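Local coordinates for envelope polyprotein (Puumala orthohantavirus, PDB 5FXU) that forms the Gn glycoprotein ectodomain on the hantaviral surface, where it is exposed as an antigen and, as in related viruses, probably acts with Gc in cell entry, at residues A[210-215]-A[257-262]; A[195-200]-A[319-324]; A[17-22]-A[97-102]. All blocks are in the same frame, centred on the assembly; numbering follows the deposited sequence.

Interaction 1 (A[210-215]-A[257-262])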
ATOM      1  N   LYS A 210      -7.482   5.725 -15.453  1.00 49.89           N
ATOM      2  CA  LYS A 210      -8.344   5.385 -16.597  1.00 52.60           C
ATOM      3  C   LYS A 210      -8.838   3.946 -16.534  1.00 51.10           C
ATOM      4  O   LYS A 210     -10.001   3.680 -16.873  1.00 54.72           O
ATOM      5  CB  LYS A 210      -7.661   5.653 -17.939  1.00 57.90           C
ATOM      6  CG  LYS A 210      -7.429   7.139 -18.232  1.00 62.87           C
ATOM      7  CD  LYS A 210      -7.117   7.377 -19.709  1.00 67.85           C
ATOM      8  CE  LYS A 210      -7.039   8.887 -20.095  1.00 72.31           C
ATOM      9  NZ  LYS A 210      -7.980   9.900 -19.491  1.00 71.66           N
ATOM     10  N   SER A 211      -7.992   3.028 -16.069  1.00 47.96           N
ATOM     11  CA  SER A 211      -8.415   1.643 -15.898  1.00 47.14           C
ATOM     12  C   SER A 211      -9.535   1.539 -14.899  1.00 48.11           C
ATOM     13  O   SER A 211     -10.532   0.871 -15.158  1.00 53.27           O
ATOM     14  CB  SER A 211      -7.261   0.738 -15.469  1.00 47.45           C
ATOM     15  OG  SER A 211      -6.128   0.898 -16.318  1.00 47.11           O
ATOM     16  N   PHE A 212      -9.437   2.269 -13.790  1.00 47.13           N
ATOM     17  CA  PHE A 212     -10.519   2.281 -12.800  1.00 45.86           C
ATOM     18  C   PHE A 212     -11.799   2.872 -13.383  1.00 47.32           C
ATOM     19  O   PHE A 212     -12.894   2.377 -13.137  1.00 46.27           O
ATOM     20  CB  PHE A 212     -10.116   3.063 -11.524  1.00 44.41           C
ATOM     21  CG  PHE A 212      -9.190   2.317 -10.625  1.00 42.19           C
ATOM     22  CD1 PHE A 212      -9.657   1.266  -9.865  1.00 41.47           C
ATOM     23  CD2 PHE A 212      -7.846   2.650 -10.551  1.00 41.43           C
ATOM     24  CE1 PHE A 212      -8.804   0.557  -9.057  1.00 41.02           C
ATOM     25  CE2 PHE A 212      -6.986   1.946  -9.730  1.00 41.04           C
ATOM     26  CZ  PHE A 212      -7.466   0.897  -8.982  1.00 40.63           C
ATOM     27  N   GLU A 213     -11.655   3.956 -14.131  1.00 50.64           N
ATOM     28  CA  GLU A 213     -12.811   4.653 -14.720  1.00 54.44           C
ATOM     29  C   GLU A 213     -13.604   3.747 -15.714  1.00 57.16           C
ATOM     30  O   GLU A 213     -14.837   3.676 -15.640  1.00 55.06           O
ATOM     31  CB  GLU A 213     -12.352   5.988 -15.330  1.00 55.31           C
ATOM     32  CG  GLU A 213     -12.089   7.048 -14.245  1.00 56.75           C
ATOM     33  CD  GLU A 213     -11.284   8.262 -14.708  1.00 58.19           C
ATOM     34  OE1 GLU A 213     -10.872   8.344 -15.887  1.00 58.47           O
ATOM     35  OE2 GLU A 213     -11.074   9.160 -13.867  1.00 58.60           O
ATOM     36  N   THR A 214     -12.904   3.013 -16.585  1.00 59.07           N
ATOM     37  CA  THR A 214     -13.585   2.033 -17.472  1.00 62.15           C
ATOM     38  C   THR A 214     -14.403   1.012 -16.673  1.00 65.51           C
ATOM     39  O   THR A 214     -15.500   0.642 -17.059  1.00 66.04           O
ATOM     40  CB  THR A 214     -12.665   1.247 -18.421  1.00 62.44           C
ATOM     41  OG1 THR A 214     -11.784   0.397 -17.669  1.00 62.56           O
ATOM     42  CG2 THR A 214     -11.890   2.186 -19.342  1.00 62.68           C
ATOM     43  N   LEU A 215     -13.871   0.575 -15.545  1.00 68.36           N
ATOM     44  CA  LEU A 215     -14.559  -0.415 -14.731  1.00 72.29           C
ATOM     45  C   LEU A 215     -15.813   0.120 -14.013  1.00 74.37           C
ATOM     46  O   LEU A 215     -16.796  -0.601 -13.878  1.00 74.51           O
ATOM     47  CB  LEU A 215     -13.556  -0.999 -13.731  1.00 75.37           C
ATOM     48  CG  LEU A 215     -13.983  -2.161 -12.844  1.00 78.45           C
ATOM     49  CD1 LEU A 215     -14.419  -3.377 -13.652  1.00 81.36           C
ATOM     50  CD2 LEU A 215     -12.818  -2.511 -11.937  1.00 78.16           C
ATOM     51  N   ARG A 257     -12.035  -5.215  -6.367  1.00 36.82           N
ATOM     52  CA  ARG A 257     -12.061  -4.962  -4.924  1.00 38.62           C
ATOM     53  C   ARG A 257     -11.523  -3.555  -4.595  1.00 36.44           C
ATOM     54  O   ARG A 257     -12.054  -2.900  -3.712  1.00 35.63           O
ATOM     55  CB  ARG A 257     -11.334  -6.034  -4.138  1.00 42.24           C
ATOM     56  CG  ARG A 257     -11.851  -7.444  -4.350  1.00 47.97           C
ATOM     57  CD  ARG A 257     -12.744  -8.007  -3.252  1.00 52.27           C
ATOM     58  NE  ARG A 257     -13.499  -9.273  -3.493  1.00 57.84           N
ATOM     59  CZ  ARG A 257     -13.667  -9.980  -4.639  1.00 61.59           C
ATOM     60  NH1 ARG A 257     -13.079  -9.698  -5.826  1.00 61.03           N
ATOM     61  NH2 ARG A 257     -14.464 -11.061  -4.589  1.00 62.56           N
ATOM     62  N   MET A 258     -10.508  -3.080  -5.321  1.00 34.17           N
ATOM     63  CA  MET A 258     -10.052  -1.698  -5.166  1.00 33.14           C
ATOM     64  C   MET A 258     -11.148  -0.706  -5.513  1.00 32.74           C
ATOM     65  O   MET A 258     -11.326   0.275  -4.814  1.00 32.15           O
ATOM     66  CB  MET A 258      -8.812  -1.390  -6.017  1.00 32.53           C
ATOM     67  CG  MET A 258      -7.508  -1.917  -5.436  1.00 31.75           C
ATOM     68  SD  MET A 258      -6.106  -1.676  -6.551  1.00 30.89           S
ATOM     69  CE  MET A 258      -4.762  -2.278  -5.542  1.00 30.93           C
ATOM     70  N   ALA A 259     -11.864  -0.960  -6.600  1.00 32.59           N
ATOM     71  CA  ALA A 259     -12.906  -0.065  -7.053  1.00 32.85           C
ATOM     72  C   ALA A 259     -14.060   0.039  -6.059  1.00 32.95           C
ATOM     73  O   ALA A 259     -14.578   1.110  -5.855  1.00 32.23           O
ATOM     74  CB  ALA A 259     -13.404  -0.468  -8.421  1.00 33.93           C
ATOM     75  N   PHE A 260     -14.383  -1.045  -5.364  1.00 34.06           N
ATOM     76  CA  PHE A 260     -15.448  -1.016  -4.354  1.00 35.28           C
ATOM     77  C   PHE A 260     -14.954  -0.627  -2.933  1.00 34.87           C
ATOM     78  O   PHE A 260     -15.706  -0.026  -2.176  1.00 35.71           O
ATOM     79  CB  PHE A 260     -16.265  -2.311  -4.417  1.00 37.41           C
ATOM     80  CG  PHE A 260     -17.139  -2.381  -5.657  1.00 39.93           C
ATOM     81  CD1 PHE A 260     -18.334  -1.616  -5.743  1.00 41.10           C
ATOM     82  CD2 PHE A 260     -16.752  -3.145  -6.778  1.00 40.68           C
ATOM     83  CE1 PHE A 260     -19.130  -1.661  -6.893  1.00 42.73           C
ATOM     84  CE2 PHE A 260     -17.547  -3.189  -7.933  1.00 41.76           C
ATOM     85  CZ  PHE A 260     -18.729  -2.446  -7.991  1.00 43.12           C
ATOM     86  N   ALA A 261     -13.683  -0.892  -2.610  1.00 32.89           N
ATOM     87  CA  ALA A 261     -13.090  -0.491  -1.344  1.00 31.68           C
ATOM     88  C   ALA A 261     -11.763   0.234  -1.609  1.00 29.95           C
ATOM     89  O   ALA A 261     -10.681  -0.331  -1.403  1.00 28.51           O
ATOM     90  CB  ALA A 261     -12.883  -1.712  -0.452  1.00 32.51           C
ATOM     91  N   PRO A 262     -11.845   1.500  -2.048  1.00 29.33           N
ATOM     92  CA  PRO A 262     -10.670   2.239  -2.421  1.00 28.57           C
ATOM     93  C   PRO A 262      -9.692   2.578  -1.299  1.00 29.43           C
ATOM     94  O   PRO A 262      -8.562   2.884  -1.622  1.00 29.02           O
ATOM     95  CB  PRO A 262     -11.238   3.508  -3.037  1.00 29.25           C
ATOM     96  CG  PRO A 262     -12.619   3.629  -2.505  1.00 29.51           C
ATOM     97  CD  PRO A 262     -13.074   2.213  -2.445  1.00 29.94           C
TER

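Interaction 2 (A[195-200]-A[319-324])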
ATOM      1  N   LEU A 195       1.828   1.304  -4.595  1.00 27.98           N
ATOM      2  CA  LEU A 195       1.723   2.166  -5.745  1.00 28.42           C
ATOM      3  C   LEU A 195       3.089   2.586  -6.251  1.00 28.68           C
ATOM      4  O   LEU A 195       3.880   3.164  -5.498  1.00 28.84           O
ATOM      5  CB  LEU A 195       0.925   3.426  -5.377  1.00 28.48           C
ATOM      6  CG  LEU A 195       0.684   4.385  -6.534  1.00 29.50           C
ATOM      7  CD1 LEU A 195      -0.259   3.787  -7.541  1.00 29.75           C
ATOM      8  CD2 LEU A 195       0.063   5.647  -6.006  1.00 31.14           C
ATOM      9  N   ILE A 196       3.328   2.376  -7.536  1.00 29.23           N
ATOM     10  CA  ILE A 196       4.611   2.690  -8.167  1.00 30.02           C
ATOM     11  C   ILE A 196       4.378   3.748  -9.241  1.00 32.04           C
ATOM     12  O   ILE A 196       3.550   3.538 -10.140  1.00 32.15           O
ATOM     13  CB  ILE A 196       5.194   1.439  -8.846  1.00 30.89           C
ATOM     14  CG1 ILE A 196       5.222   0.206  -7.913  1.00 30.38           C
ATOM     15  CG2 ILE A 196       6.562   1.723  -9.440  1.00 31.74           C
ATOM     16  CD1 ILE A 196       5.982   0.389  -6.636  1.00 30.92           C
ATOM     17  N   ALA A 197       5.097   4.865  -9.175  1.00 33.34           N
ATOM     18  CA  ALA A 197       5.074   5.878 -10.228  1.00 35.49           C
ATOM     19  C   ALA A 197       6.001   5.491 -11.375  1.00 38.66           C
ATOM     20  O   ALA A 197       7.197   5.255 -11.178  1.00 38.47           O
ATOM     21  CB  ALA A 197       5.505   7.206  -9.674  1.00 36.49           C
ATOM     22  N   LYS A 198       5.437   5.440 -12.576  1.00 42.50           N
ATOM     23  CA  LYS A 198       6.158   5.037 -13.766  1.00 46.54           C
ATOM     24  C   LYS A 198       5.520   5.665 -15.011  1.00 48.57           C
ATOM     25  O   LYS A 198       4.397   5.343 -15.399  1.00 48.17           O
ATOM     26  CB  LYS A 198       6.187   3.507 -13.869  1.00 48.71           C
ATOM     27  CG  LYS A 198       6.908   2.929 -15.086  1.00 51.94           C
ATOM     28  CD  LYS A 198       8.389   3.280 -15.063  1.00 55.80           C
ATOM     29  CE  LYS A 198       9.179   2.669 -16.224  1.00 58.54           C
ATOM     30  NZ  LYS A 198       8.893   3.176 -17.593  1.00 60.46           N
ATOM     31  N   LYS A 199       6.279   6.548 -15.644  1.00 53.27           N
ATOM     32  CA  LYS A 199       5.860   7.277 -16.838  1.00 56.93           C
ATOM     33  C   LYS A 199       6.335   6.569 -18.123  1.00 58.69           C
ATOM     34  O   LYS A 199       7.363   5.886 -18.100  1.00 59.12           O
ATOM     35  CB  LYS A 199       6.473   8.676 -16.771  1.00 59.51           C
ATOM     36  CG  LYS A 199       5.474   9.792 -16.870  1.00 61.17           C
ATOM     37  CD  LYS A 199       6.091  11.139 -16.549  1.00 63.45           C
ATOM     38  CE  LYS A 199       5.558  12.186 -17.499  1.00 66.22           C
ATOM     39  NZ  LYS A 199       6.048  13.516 -17.086  1.00 67.78           N
ATOM     40  N   VAL A 200       5.566   6.691 -19.209  1.00 59.71           N
ATOM     41  CA  VAL A 200       6.073   6.428 -20.577  1.00 63.35           C
ATOM     42  C   VAL A 200       5.928   7.721 -21.382  1.00 68.81           C
ATOM     43  O   VAL A 200       5.182   8.625 -20.990  1.00 69.32           O
ATOM     44  CB  VAL A 200       5.388   5.238 -21.323  1.00 61.61           C
ATOM     45  CG1 VAL A 200       5.779   3.908 -20.703  1.00 58.67           C
ATOM     46  CG2 VAL A 200       3.869   5.362 -21.366  1.00 62.44           C
ATOM     47  N   PRO A 319       3.639  12.628 -10.253  1.00 50.93           N
ATOM     48  CA  PRO A 319       2.940  12.390  -8.994  1.00 47.78           C
ATOM     49  C   PRO A 319       2.999  13.559  -7.988  1.00 45.34           C
ATOM     50  O   PRO A 319       4.068  14.128  -7.748  1.00 44.48           O
ATOM     51  CB  PRO A 319       3.643  11.155  -8.424  1.00 48.19           C
ATOM     52  CG  PRO A 319       4.986  11.124  -9.070  1.00 49.40           C
ATOM     53  CD  PRO A 319       4.826  11.765 -10.413  1.00 50.04           C
ATOM     54  N   VAL A 320       1.835  13.938  -7.466  1.00 41.56           N
ATOM     55  CA  VAL A 320       1.744  14.855  -6.346  1.00 39.63           C
ATOM     56  C   VAL A 320       1.339  14.017  -5.149  1.00 36.54           C
ATOM     57  O   VAL A 320       0.192  13.578  -5.078  1.00 35.18           O
ATOM     58  CB  VAL A 320       0.712  15.953  -6.605  1.00 39.90           C
ATOM     59  CG1 VAL A 320       0.527  16.818  -5.366  1.00 40.23           C
ATOM     60  CG2 VAL A 320       1.161  16.804  -7.768  1.00 41.34           C
ATOM     61  N   TYR A 321       2.281  13.795  -4.239  1.00 34.58           N
ATOM     62  CA  TYR A 321       2.051  12.938  -3.087  1.00 33.77           C
ATOM     63  C   TYR A 321       1.421  13.733  -1.957  1.00 32.31           C
ATOM     64  O   TYR A 321       1.813  14.860  -1.692  1.00 32.69           O
ATOM     65  CB  TYR A 321       3.360  12.287  -2.611  1.00 34.64           C
ATOM     66  CG  TYR A 321       3.934  11.274  -3.554  1.00 35.70           C
ATOM     67  CD1 TYR A 321       3.487   9.975  -3.534  1.00 35.58           C
ATOM     68  CD2 TYR A 321       4.946  11.613  -4.467  1.00 37.57           C
ATOM     69  CE1 TYR A 321       4.012   9.022  -4.395  1.00 36.52           C
ATOM     70  CE2 TYR A 321       5.484  10.670  -5.342  1.00 38.28           C
ATOM     71  CZ  TYR A 321       5.004   9.367  -5.301  1.00 38.19           C
ATOM     72  OH  TYR A 321       5.478   8.403  -6.163  1.00 38.36           O
ATOM     73  N   ILE A 322       0.454  13.130  -1.296  1.00 31.89           N
ATOM     74  CA  ILE A 322      -0.321  13.781  -0.254  1.00 33.02           C
ATOM     75  C   ILE A 322      -0.294  12.985   1.024  1.00 31.10           C
ATOM     76  O   ILE A 322      -0.402  11.790   1.011  1.00 30.15           O
ATOM     77  CB  ILE A 322      -1.785  13.980  -0.698  1.00 35.34           C
ATOM     78  CG1 ILE A 322      -1.817  15.013  -1.815  1.00 37.52           C
ATOM     79  CG2 ILE A 322      -2.654  14.537   0.426  1.00 35.69           C
ATOM     80  CD1 ILE A 322      -2.553  14.494  -2.997  1.00 40.03           C
ATOM     81  N   TRP A 323      -0.106  13.695   2.122  1.00 31.18           N
ATOM     82  CA  TRP A 323      -0.268  13.183   3.446  1.00 30.70           C
ATOM     83  C   TRP A 323      -1.366  14.020   4.118  1.00 30.63           C
ATOM     84  O   TRP A 323      -1.191  15.218   4.311  1.00 30.94           O
ATOM     85  CB  TRP A 323       1.056  13.324   4.203  1.00 31.21           C
ATOM     86  CG  TRP A 323       0.977  12.895   5.623  1.00 31.76           C
ATOM     87  CD1 TRP A 323       0.275  11.869   6.123  1.00 30.78           C
ATOM     88  CD2 TRP A 323       1.662  13.492   6.718  1.00 33.01           C
ATOM     89  NE1 TRP A 323       0.460  11.793   7.459  1.00 32.34           N
ATOM     90  CE2 TRP A 323       1.314  12.783   7.853  1.00 33.13           C
ATOM     91  CE3 TRP A 323       2.560  14.556   6.832  1.00 34.88           C
ATOM     92  CZ2 TRP A 323       1.817  13.091   9.111  1.00 35.24           C
ATOM     93  CZ3 TRP A 323       3.064  14.870   8.067  1.00 36.78           C
ATOM     94  CH2 TRP A 323       2.689  14.139   9.202  1.00 36.65           C
ATOM     95  N   ALA A 324      -2.484  13.386   4.473  1.00 29.41           N
ATOM     96  CA  ALA A 324      -3.657  14.100   4.933  1.00 28.62           C
ATOM     97  C   ALA A 324      -4.169  13.593   6.267  1.00 27.98           C
ATOM     98  O   ALA A 324      -5.149  12.863   6.330  1.00 27.38           O
ATOM     99  CB  ALA A 324      -4.742  14.047   3.869  1.00 27.72           C
TER
HETATM  100  O   HOH W   1       5.328   5.768  -5.350  1.00 31.86           O

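Interaction 3 (A[17-22]-A[97-102])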
ATOM      1  N   GLN A  17      11.513 -17.187  -7.810  1.00 90.33           N
ATOM      2  CA  GLN A  17      11.107 -15.768  -7.983  1.00 86.49           C
ATOM      3  C   GLN A  17      10.084 -15.208  -6.926  1.00 74.20           C
ATOM      4  O   GLN A  17       9.619 -14.045  -7.029  1.00 71.42           O
ATOM      5  CB  GLN A  17      10.613 -15.589  -9.443  1.00 90.90           C
ATOM      6  CG  GLN A  17      11.667 -15.790 -10.535  1.00 95.06           C
ATOM      7  CD  GLN A  17      12.665 -14.649 -10.717  1.00 98.49           C
ATOM      8  OE1 GLN A  17      13.472 -14.365  -9.829  1.00 94.79           O
ATOM      9  NE2 GLN A  17      12.650 -14.025 -11.904  1.00101.60           N
ATOM     10  N   GLY A  18       9.770 -16.020  -5.912  1.00 61.45           N
ATOM     11  CA  GLY A  18       8.804 -15.657  -4.883  1.00 53.37           C
ATOM     12  C   GLY A  18       9.420 -14.775  -3.816  1.00 47.20           C
ATOM     13  O   GLY A  18      10.624 -14.784  -3.596  1.00 47.51           O
ATOM     14  N   LEU A  19       8.586 -13.996  -3.158  1.00 41.25           N
ATOM     15  CA  LEU A  19       9.019 -13.188  -2.040  1.00 37.27           C
ATOM     16  C   LEU A  19       8.150 -13.510  -0.848  1.00 35.26           C
ATOM     17  O   LEU A  19       6.976 -13.851  -1.024  1.00 36.38           O
ATOM     18  CB  LEU A  19       8.878 -11.713  -2.386  1.00 36.31           C
ATOM     19  CG  LEU A  19       9.628 -11.177  -3.600  1.00 35.82           C
ATOM     20  CD1 LEU A  19       9.191  -9.761  -3.865  1.00 35.05           C
ATOM     21  CD2 LEU A  19      11.114 -11.198  -3.355  1.00 36.58           C
ATOM     22  N   VAL A  20       8.701 -13.379   0.357  1.00 32.37           N
ATOM     23  CA  VAL A  20       7.887 -13.366   1.569  1.00 31.50           C
ATOM     24  C   VAL A  20       7.485 -11.924   1.875  1.00 30.32           C
ATOM     25  O   VAL A  20       8.194 -11.007   1.549  1.00 29.79           O
ATOM     26  CB  VAL A  20       8.573 -13.992   2.822  1.00 32.12           C
ATOM     27  CG1 VAL A  20       8.629 -15.499   2.700  1.00 33.00           C
ATOM     28  CG2 VAL A  20       9.963 -13.435   3.087  1.00 31.86           C
ATOM     29  N   ILE A  21       6.340 -11.753   2.514  1.00 30.22           N
ATOM     30  CA  ILE A  21       5.867 -10.452   2.962  1.00 29.83           C
ATOM     31  C   ILE A  21       5.213 -10.581   4.311  1.00 29.53           C
ATOM     32  O   ILE A  21       4.508 -11.550   4.570  1.00 30.78           O
ATOM     33  CB  ILE A  21       4.867  -9.830   1.969  1.00 30.16           C
ATOM     34  CG1 ILE A  21       4.394  -8.445   2.465  1.00 30.50           C
ATOM     35  CG2 ILE A  21       3.697 -10.773   1.671  1.00 30.10           C
ATOM     36  CD1 ILE A  21       3.690  -7.644   1.399  1.00 30.73           C
ATOM     37  N   GLY A  22       5.436  -9.598   5.160  1.00 29.40           N
ATOM     38  CA  GLY A  22       4.675  -9.455   6.407  1.00 29.69           C
ATOM     39  C   GLY A  22       4.443  -7.983   6.728  1.00 29.80           C
ATOM     40  O   GLY A  22       5.055  -7.102   6.134  1.00 29.39           O
ATOM     41  N   LEU A  97      10.579  -1.614 -10.655  1.00 40.13           N
ATOM     42  CA  LEU A  97      11.458  -2.793 -10.729  1.00 40.33           C
ATOM     43  C   LEU A  97      12.025  -3.325  -9.408  1.00 39.37           C
ATOM     44  O   LEU A  97      12.530  -4.441  -9.371  1.00 40.44           O
ATOM     45  CB  LEU A  97      12.598  -2.587 -11.747  1.00 42.62           C
ATOM     46  CG  LEU A  97      12.171  -2.091 -13.142  1.00 44.45           C
ATOM     47  CD1 LEU A  97      13.386  -2.005 -14.050  1.00 45.14           C
ATOM     48  CD2 LEU A  97      11.087  -2.972 -13.784  1.00 43.90           C
ATOM     49  N   VAL A  98      11.961  -2.554  -8.328  1.00 38.08           N
ATOM     50  CA  VAL A  98      12.636  -2.944  -7.083  1.00 36.85           C
ATOM     51  C   VAL A  98      12.004  -4.210  -6.494  1.00 35.92           C
ATOM     52  O   VAL A  98      12.717  -5.184  -6.230  1.00 35.83           O
ATOM     53  CB  VAL A  98      12.668  -1.780  -6.080  1.00 36.16           C
ATOM     54  CG1 VAL A  98      13.090  -2.234  -4.705  1.00 36.02           C
ATOM     55  CG2 VAL A  98      13.596  -0.697  -6.596  1.00 36.88           C
ATOM     56  N   ILE A  99      10.681  -4.199  -6.321  1.00 34.25           N
ATOM     57  CA  ILE A  99       9.986  -5.377  -5.833  1.00 34.34           C
ATOM     58  C   ILE A  99      10.037  -6.497  -6.891  1.00 35.53           C
ATOM     59  O   ILE A  99      10.278  -7.659  -6.557  1.00 35.01           O
ATOM     60  CB  ILE A  99       8.536  -5.068  -5.403  1.00 33.22           C
ATOM     61  CG1 ILE A  99       8.553  -4.228  -4.131  1.00 32.63           C
ATOM     62  CG2 ILE A  99       7.757  -6.354  -5.148  1.00 32.88           C
ATOM     63  CD1 ILE A  99       7.243  -3.558  -3.802  1.00 31.87           C
ATOM     64  N   GLU A 100       9.803  -6.143  -8.151  1.00 36.88           N
ATOM     65  CA  GLU A 100       9.724  -7.142  -9.230  1.00 38.22           C
ATOM     66  C   GLU A 100      10.980  -7.972  -9.365  1.00 38.87           C
ATOM     67  O   GLU A 100      10.901  -9.142  -9.696  1.00 38.78           O
ATOM     68  CB  GLU A 100       9.400  -6.485 -10.577  1.00 39.46           C
ATOM     69  CG  GLU A 100       8.038  -5.788 -10.625  1.00 39.99           C
ATOM     70  CD  GLU A 100       8.123  -4.284 -10.383  1.00 41.00           C
ATOM     71  OE1 GLU A 100       8.585  -3.861  -9.280  1.00 40.84           O
ATOM     72  OE2 GLU A 100       7.722  -3.522 -11.292  1.00 41.34           O
ATOM     73  N   THR A 101      12.134  -7.379  -9.071  1.00 39.93           N
ATOM     74  CA  THR A 101      13.424  -8.077  -9.203  1.00 40.97           C
ATOM     75  C   THR A 101      14.106  -8.385  -7.877  1.00 41.81           C
ATOM     76  O   THR A 101      15.269  -8.814  -7.869  1.00 45.52           O
ATOM     77  CB  THR A 101      14.407  -7.285 -10.094  1.00 41.14           C
ATOM     78  OG1 THR A 101      14.737  -6.036  -9.469  1.00 41.43           O
ATOM     79  CG2 THR A 101      13.779  -7.018 -11.437  1.00 41.33           C
ATOM     80  N   ALA A 102      13.390  -8.238  -6.768  1.00 40.62           N
ATOM     81  CA  ALA A 102      13.974  -8.465  -5.443  1.00 40.62           C
ATOM     82  C   ALA A 102      14.435  -9.914  -5.211  1.00 40.63           C
ATOM     83  O   ALA A 102      15.389 -10.146  -4.467  1.00 42.21           O
ATOM     84  CB  ALA A 102      13.014  -8.028  -4.346  1.00 39.15           C
TER
HETATM   85  O   HOH W   2      13.268 -11.525  -9.526  1.00 45.64           O

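Interaction 1 (A[210-215]-A[257-262])
F212 and M258 make a Met-aromatic contact in the packing of two short helices, 208-216 and 249-260, of the Gn head. The methionine reaches the rim of the phenyl ring, not one of its faces: SD of M258 is 5.1 Å from the centroid of the F212 ring, 89° off the ring normal, and the sulfur therefore lies in the ring plane. Its nearest ring atom is CZ of F212, 3.8 Å from SD of M258. One atom further round the edge, CE1 of F212 meets CB of M258 at 3.6 Å, so the ring rim runs along the base of the methionine as well as its sulfur. F212 CG is anti to the carbonyl carbon (chi1 -76°), which carries the ring out from its helix into the gap between the two. M258 starts towards the phenylalanine, but its extended chain then leads its end past the ring.

A259 fills the next position. CB of A259 lies 4.1 Å from CD2 of L215, and the same methyl is 4.4 Å from CD1 of F212. The small side chain thus packs against two residues of the other helix, L215 at the more exposed side and F212 within.

The F212 ring is further fixed by stacking with H333 and by contact with L341 of strand 340-354. The same strand receives M258 on W345, whose NE1 is hydrogen-bonded to O of A261, the first residue to leave the 249-260 helix. Through L341 and W345 the strand touches both helices, and E213 adds a salt bridge to K339 just ahead of it.

Interaction 2 (A[195-200]-A[319-324])
The hydroxyl of Y321 is joined through one water to the backbone of strand 185-197: OH of Y321 lies 2.8 Å from the water oxygen, and the water donates to O of L195 at 3.0 Å. This bridge spans the end of that strand and the short strand 321-323. Close to the hydroxyl, the methyl of A197 faces two groups of the partner segment, with CB 3.7 Å from OH of Y321 and 4.0 Å from CG of P319. A chi1 of -68° sets CG of Y321 beside its backbone N, and from there the length of the ring brings the hydroxyl across to the alanine although the CB itself does not face that way.

L195, P319 and Y321 all pack on V312 of strand 310-313, which gives the two sides a common apolar support. K199 adds a salt bridge to D318, next to P319.

Direct contact is small: one apolar methyl-to-proline contact and one methyl against the hydroxyl, the polar link being carried by the water. The joint, near the surface, combines van der Waals contact with one ordered water, and a charged pair lies close by.

Interaction 3 (A[17-22]-A[97-102])
L19, the first residue of strand 19-30, spreads its two methyl groups over a type I beta turn, I99 to A102, that leads into the short helix 102-105. This is strand-against-turn packing in the buried interior of the Gn head. CD1 of L19 takes the I99 side, lying 3.6 Å from O of I99 and 3.9 Å from CG2 of the same isoleucine, whose side chain crosses that of the leucine at about a right angle. CD2 of L19 takes the other side, 3.8 Å from CB of A102. A chi2 of 172° extends CD1 anti to CA, with CD2 as the other branch, and the leucine places its fork on the turn, one branch for each of the turn's end residues.

The surface it meets is held in shape by the backbone. The carbonyl that CD1 touches is also the acceptor of the turn: N of A102 reaches O of I99 at 3.2 Å. The methyl thus packs on an oxygen that already accepts a bond from within its own segment.

Further out, L19 and I99 both rest on I128 of strand 120-130, and I99 also touches I231 of strand 228-234. L19 is held by backbone bonding to S238 and by the hydroxyl of S237, which binds its carbonyl oxygen, while E100 reaches Y229 OH through OE2.

Behind the turn, O of L97 is gripped twice by T101, by OG1 at 2.7 Å and by N at 3.0 Å, the two donors approaching from opposite faces of the carbonyl plane.

The contacts are separate but share neighbours. Interactions 1 and 2 have centres about 17 Å apart and nearest atoms about 7 Å apart. Strand 340-354 is common to both, touching F212 through L341 and M258 through W345, and bonding through L343 to L195. Interactions 2 and 3 are about 20 Å apart between centres, yet their nearest atoms come within about 5 Å. There Y229, I231 and V94 mediate: I196 packs on all three, I99 touches I231 and V94, and E100 bonds to Y229. Interactions 1 and 3 are the most distant pair, about 25 Å between centres. A glycan sugar lies about 10 Å from the A259 side chain of interaction 1.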